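Local coordinates for MoaD/ThiS family protein (Mycobacterium tuberculosis, PDB 6JBZ) that probably serves as a ubiquitin-like sulfur carrier in molybdenum cofactor biosynthesis, as in other MoaD proteins, at residues Q12-Y17 against S29-L34; A23-G28 against V52-V57. All blocks are in the same frame, centred on the assembly; numbering follows the deposited sequence.

Contact 1 of 2, residues Q12-Y17 against S29-L34; sequences QVTVRY and SEKVTL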
loop_
_atom_site.group_PDB
_atom_site.type_symbol
_atom_site.label_atom_id
_atom_site.label_comp_id
_atom_site.label_asym_id
_atom_site.label_seq_id
_atom_site.Cartn_x
_atom_site.Cartn_y
_atom_site.Cartn_z
ATOM N N GLN B 12 29.527 -40.998 5.343
ATOM C CA GLN B 12 28.345 -40.863 4.562
ATOM C C GLN B 12 27.647 -39.626 5.034
ATOM O O GLN B 12 27.582 -39.378 6.197
ATOM C CB GLN B 12 27.486 -42.067 4.796
ATOM C CG GLN B 12 26.624 -42.450 3.632
ATOM C CD GLN B 12 25.874 -43.712 3.907
ATOM O OE1 GLN B 12 26.373 -44.573 4.589
ATOM N NE2 GLN B 12 24.685 -43.825 3.383
ATOM N N VAL B 13 27.175 -38.819 4.113
ATOM C CA VAL B 13 26.405 -37.651 4.455
ATOM C C VAL B 13 25.138 -37.616 3.639
ATOM O O VAL B 13 25.053 -38.219 2.622
ATOM C CB VAL B 13 27.172 -36.340 4.235
ATOM C CG1 VAL B 13 28.383 -36.251 5.117
ATOM C CG2 VAL B 13 27.514 -36.143 2.790
ATOM N N THR B 14 24.147 -36.915 4.133
ATOM C CA THR B 14 22.937 -36.719 3.397
ATOM C C THR B 14 22.896 -35.338 2.809
ATOM O O THR B 14 22.984 -34.391 3.511
ATOM C CB THR B 14 21.722 -36.863 4.287
ATOM O OG1 THR B 14 21.721 -38.151 4.876
ATOM C CG2 THR B 14 20.498 -36.731 3.487
ATOM N N VAL B 15 22.780 -35.254 1.497
ATOM C CA VAL B 15 22.437 -34.022 0.798
ATOM C C VAL B 15 20.921 -33.946 0.639
ATOM O O VAL B 15 20.318 -34.854 0.078
ATOM C CB VAL B 15 23.095 -33.929 -0.607
ATOM C CG1 VAL B 15 22.627 -32.674 -1.341
ATOM C CG2 VAL B 15 24.603 -33.958 -0.502
ATOM N N ARG B 16 20.308 -32.882 1.147
ATOM C CA ARG B 16 18.920 -32.567 0.817
ATOM C C ARG B 16 18.857 -31.428 -0.199
ATOM O O ARG B 16 19.376 -30.340 0.042
ATOM C CB ARG B 16 18.133 -32.199 2.065
ATOM C CG ARG B 16 18.185 -33.250 3.130
ATOM C CD ARG B 16 17.180 -32.960 4.215
ATOM N NE ARG B 16 17.300 -31.591 4.720
ATOM C CZ ARG B 16 16.420 -31.024 5.544
ATOM N NH1 ARG B 16 15.364 -31.714 5.960
ATOM N NH2 ARG B 16 16.591 -29.770 5.952
ATOM N N TYR B 17 18.224 -31.691 -1.336
ATOM C CA TYR B 17 18.114 -30.723 -2.424
ATOM C C TYR B 17 16.798 -29.947 -2.380
ATOM O O TYR B 17 15.784 -30.495 -1.971
ATOM C CB TYR B 17 18.203 -31.425 -3.762
ATOM C CG TYR B 17 19.533 -32.043 -4.115
ATOM C CD1 TYR B 17 20.590 -31.252 -4.546
ATOM C CD2 TYR B 17 19.714 -33.428 -4.081
ATOM C CE1 TYR B 17 21.787 -31.811 -4.896
ATOM C CE2 TYR B 17 20.918 -33.996 -4.440
ATOM C CZ TYR B 17 21.950 -33.183 -4.847
ATOM O OH TYR B 17 23.163 -33.724 -5.218
ATOM N N SER B 29 16.803 -36.052 -2.005
ATOM C CA SER B 29 17.988 -36.276 -1.193
ATOM C C SER B 29 18.853 -37.397 -1.742
ATOM O O SER B 29 18.394 -38.214 -2.544
ATOM C CB SER B 29 17.614 -36.581 0.258
ATOM O OG SER B 29 17.214 -37.924 0.395
ATOM N N GLU B 30 20.105 -37.421 -1.283
ATOM C CA GLU B 30 21.113 -38.373 -1.732
ATOM C C GLU B 30 22.046 -38.652 -0.561
ATOM O O GLU B 30 22.474 -37.716 0.112
ATOM C CB GLU B 30 21.880 -37.795 -2.923
ATOM C CG GLU B 30 22.807 -38.735 -3.683
ATOM C CD GLU B 30 23.402 -38.069 -4.933
ATOM O OE1 GLU B 30 23.246 -36.838 -5.107
ATOM O OE2 GLU B 30 24.021 -38.764 -5.760
ATOM N N LYS B 31 22.335 -39.923 -0.283
ATOM C CA LYS B 31 23.411 -40.248 0.649
ATOM C C LYS B 31 24.719 -40.299 -0.126
ATOM O O LYS B 31 24.841 -41.033 -1.094
ATOM C CB LYS B 31 23.148 -41.566 1.358
ATOM C CG LYS B 31 22.296 -41.429 2.601
ATOM C CD LYS B 31 21.527 -42.708 2.871
ATOM C CE LYS B 31 20.740 -42.632 4.171
ATOM N NZ LYS B 31 19.959 -43.883 4.403
ATOM N N VAL B 32 25.689 -39.497 0.280
ATOM C CA VAL B 32 26.956 -39.408 -0.446
ATOM C C VAL B 32 28.111 -39.907 0.428
ATOM O O VAL B 32 28.224 -39.515 1.586
ATOM C CB VAL B 32 27.238 -37.954 -0.894
ATOM C CG1 VAL B 32 28.463 -37.880 -1.813
ATOM C CG2 VAL B 32 26.006 -37.360 -1.564
ATOM N N THR B 33 28.959 -40.775 -0.115
ATOM C CA THR B 33 30.133 -41.254 0.620
ATOM C C THR B 33 31.402 -40.461 0.274
ATOM O O THR B 33 31.756 -40.299 -0.887
ATOM C CB THR B 33 30.394 -42.737 0.353
ATOM O OG1 THR B 33 29.335 -43.515 0.911
ATOM C CG2 THR B 33 31.714 -43.168 0.997
ATOM N N LEU B 34 32.082 -39.961 1.292
ATOM C CA LEU B 34 33.330 -39.249 1.081
ATOM C C LEU B 34 34.425 -39.747 2.030
ATOM O O LEU B 34 34.158 -40.484 2.978
ATOM C CB LEU B 34 33.123 -37.752 1.272
ATOM C CG LEU B 34 31.923 -37.069 0.627
ATOM C CD1 LEU B 34 30.922 -36.731 1.692
ATOM C CD2 LEU B 34 32.350 -35.814 -0.106
#
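Val13 O is met by two groups of the neighbouring strand. Val32 N donates to it at 2.7 Å, with an N-H...O angle of 168°. Lys31 CA adds a C-H...O contact to the same oxygen, at 3.3 Å. The return bond runs from Val13 N to Val32 O. Val15 and Glu30 form the next hydrogen-bonded pair, with Val15 N to Glu30 O at 2.8 Å. Gln12-Thr33, Thr14-Lys31 and Arg16-Ser29 are the non-hydrogen-bonded pairs of this antiparallel ladder.

On the face carrying Val13 and Val15, Val13 CG2 meets Leu34 CD1 at 3.6 Å, the two side chains nearly at right angles. Val15 CG2 touches Val32 CG2 at 3.8 Å. Val15 CG1 sits 3.6 Å above the centre of the Tyr17 ring. Tyr17 OH donates to Glu30 OE1 at 3.1 Å. The oxygen lies at the ring edge, and the carboxylate plane is turned 41° from the ring. Glu30 reaches this hydroxyl with an extended chain, its CG anti to the backbone N (chi1 -170°). Arg50 holds OE2 by a salt bridge, which should steady the carboxylate. On the other face, Gln12 NE2 lies against the aliphatic chain of Lys31, 3.4 Å from CD.

The pair is consistent with the first two strands of a beta-grasp sheet, joined here through helix 19-25. Strand 29-34 is the outermost strand on this side of the chain's sheet. Strand 82-86 runs parallel to 11-17 on its other flank. Helix 40-50 covers the Val32 side through Leu43 and Leu47. Tyr17 also packs on helix 19-25.

Contact 2 of 2, residues A23-G28 against V52-V57; sequences AAAGAG and VRLATV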
loop_
_atom_site.group_PDB
_atom_site.type_symbol
_atom_site.label_atom_id
_atom_site.label_comp_id
_atom_site.label_asym_id
_atom_site.label_seq_id
_atom_site.Cartn_x
_atom_site.Cartn_y
_atom_site.Cartn_z
ATOM N N ALA B 23 15.248 -30.401 -8.760
ATOM C CA ALA B 23 14.890 -30.695 -10.139
ATOM C C ALA B 23 16.104 -31.212 -10.928
ATOM O O ALA B 23 16.003 -32.230 -11.615
ATOM C CB ALA B 23 14.290 -29.452 -10.817
ATOM N N ALA B 24 17.250 -30.537 -10.807
ATOM C CA ALA B 24 18.407 -30.872 -11.632
ATOM C C ALA B 24 19.096 -32.133 -11.126
ATOM O O ALA B 24 19.714 -32.850 -11.903
ATOM C CB ALA B 24 19.388 -29.713 -11.692
ATOM N N ALA B 25 18.979 -32.410 -9.830
ATOM C CA ALA B 25 19.582 -33.620 -9.251
ATOM C C ALA B 25 18.747 -34.863 -9.504
ATOM O O ALA B 25 19.249 -35.978 -9.405
ATOM C CB ALA B 25 19.793 -33.463 -7.745
ATOM N N GLY B 26 17.466 -34.674 -9.793
ATOM C CA GLY B 26 16.576 -35.799 -9.989
ATOM C C GLY B 26 16.091 -36.446 -8.705
ATOM O O GLY B 26 15.512 -37.527 -8.749
ATOM N N ALA B 27 16.311 -35.802 -7.562
ATOM C CA ALA B 27 15.902 -36.398 -6.283
ATOM C C ALA B 27 15.949 -35.382 -5.151
ATOM O O ALA B 27 16.699 -34.408 -5.216
ATOM C CB ALA B 27 16.782 -37.599 -5.944
ATOM N N GLY B 28 15.155 -35.624 -4.110
ATOM C CA GLY B 28 15.049 -34.705 -2.987
ATOM C C GLY B 28 16.171 -34.879 -1.980
ATOM O O GLY B 28 16.458 -33.971 -1.181
ATOM N N VAL B 52 26.201 -31.479 -15.560
ATOM C CA VAL B 52 26.408 -30.121 -16.012
ATOM C C VAL B 52 25.325 -29.121 -15.635
ATOM O O VAL B 52 25.640 -28.028 -15.268
ATOM C CB VAL B 52 26.559 -30.105 -17.525
ATOM C CG1 VAL B 52 26.766 -28.725 -18.062
ATOM C CG2 VAL B 52 27.711 -30.957 -17.925
ATOM N N ARG B 53 24.060 -29.478 -15.766
ATOM C CA ARG B 53 22.963 -28.628 -15.352
ATOM C C ARG B 53 22.913 -28.381 -13.872
ATOM O O ARG B 53 22.662 -27.297 -13.446
ATOM C CB ARG B 53 21.636 -29.186 -15.846
ATOM C CG ARG B 53 20.381 -28.675 -15.153
ATOM C CD ARG B 53 20.086 -27.224 -15.470
ATOM N NE ARG B 53 18.902 -26.706 -14.804
ATOM C CZ ARG B 53 18.720 -25.429 -14.488
ATOM N NH1 ARG B 53 19.653 -24.538 -14.763
ATOM N NH2 ARG B 53 17.606 -25.049 -13.885
ATOM N N LEU B 54 23.150 -29.406 -13.090
ATOM C CA LEU B 54 23.121 -29.281 -11.666
ATOM C C LEU B 54 24.201 -28.370 -11.152
ATOM O O LEU B 54 24.015 -27.678 -10.199
ATOM C CB LEU B 54 23.173 -30.632 -10.998
ATOM C CG LEU B 54 23.387 -30.634 -9.507
ATOM C CD1 LEU B 54 22.188 -30.165 -8.742
ATOM C CD2 LEU B 54 23.826 -31.960 -9.009
ATOM N N ALA B 55 25.353 -28.425 -11.782
ATOM C CA ALA B 55 26.458 -27.585 -11.458
ATOM C C ALA B 55 26.124 -26.125 -11.640
ATOM O O ALA B 55 26.450 -25.323 -10.822
ATOM C CB ALA B 55 27.600 -27.948 -12.356
ATOM N N THR B 56 25.447 -25.792 -12.717
ATOM C CA THR B 56 25.035 -24.446 -12.981
ATOM C C THR B 56 24.088 -23.922 -11.939
ATOM O O THR B 56 24.229 -22.830 -11.469
ATOM C CB THR B 56 24.334 -24.381 -14.317
ATOM O OG1 THR B 56 25.203 -24.874 -15.318
ATOM C CG2 THR B 56 24.009 -23.014 -14.645
ATOM N N VAL B 57 23.127 -24.723 -11.559
ATOM C CA VAL B 57 22.332 -24.401 -10.391
ATOM C C VAL B 57 23.174 -24.303 -9.120
ATOM O O VAL B 57 23.165 -23.274 -8.455
ATOM C CB VAL B 57 21.242 -25.436 -10.154
ATOM C CG1 VAL B 57 20.478 -25.094 -8.903
ATOM C CG2 VAL B 57 20.328 -25.527 -11.348
#
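Leu54 reaches helix 19-25 along its whole side chain. Its CB lies 4.0 Å from Ala24 CB. CG is anti to the backbone N (chi1 170°), and the second torsion (chi2 72°) carries CD1 on to the next residue. There Leu54 CD1 meets Ala25 N at 4.1 Å. The same CD1 is 4.2 Å from Ala25 CB.

Ala24 carries most of the contact. Its methyl rests on the backbone of the other helix, with Ala24 CB 3.8 Å from Leu54 CA. Val57 CG2 lies a little farther from the same Ala24 CB, at 4.3 Å. Val57 also touches Ala20 and Ala21, earlier in helix 19-25.

Arg53 joins in by its aliphatic part, with CG 3.7 Å from Ala24 CB. The bend at chi2 brings the guanidinium forward along its own helix, to Val57. One face of the group lies over Val57 CG2, which is 3.5 Å from the guanidinium plane. At the tip, Arg53 NH2 hydrogen-bonds to the backbone of a chain of another protein in the assembly.

Helix 19-25 ends beside this meeting. Gly26 leaves it with a positive phi of 79°, and the chain turns off toward strand 29-34. Near the start of helix 52-58, Leu54 N hydrogen-bonds to Asp51 OD2.

No hydrogen bond joins the two segments. Small alanine methyls let the backbones come close, with Ala24 CA and Leu54 CA 5.0 Å apart. Apolar packing therefore joins the helices, while the polar end of Arg53 bonds to the other protein.

Overall arrangement
The centres of contact 1 and contact 2 lie about 14 Å apart. Their segments alternate along the chain: 12-17, 23-28, 29-34, then 52-57. Helix 19-25 and the turn after it thus join the two strands of contact 1. The contacts touch where Tyr17 N probably hydrogen-bonds to Gly28 O and the Tyr17 ring packs on Ala25 CB. Contact 1 pairs two strands of the mixed sheet. Contact 2 joins two short helices. The protein belongs to the ThiS family, whose members are relatives of ubiquitin. The arrangement is consistent with a beta-grasp fold, in which the sheet curves around a helix, here 40-50.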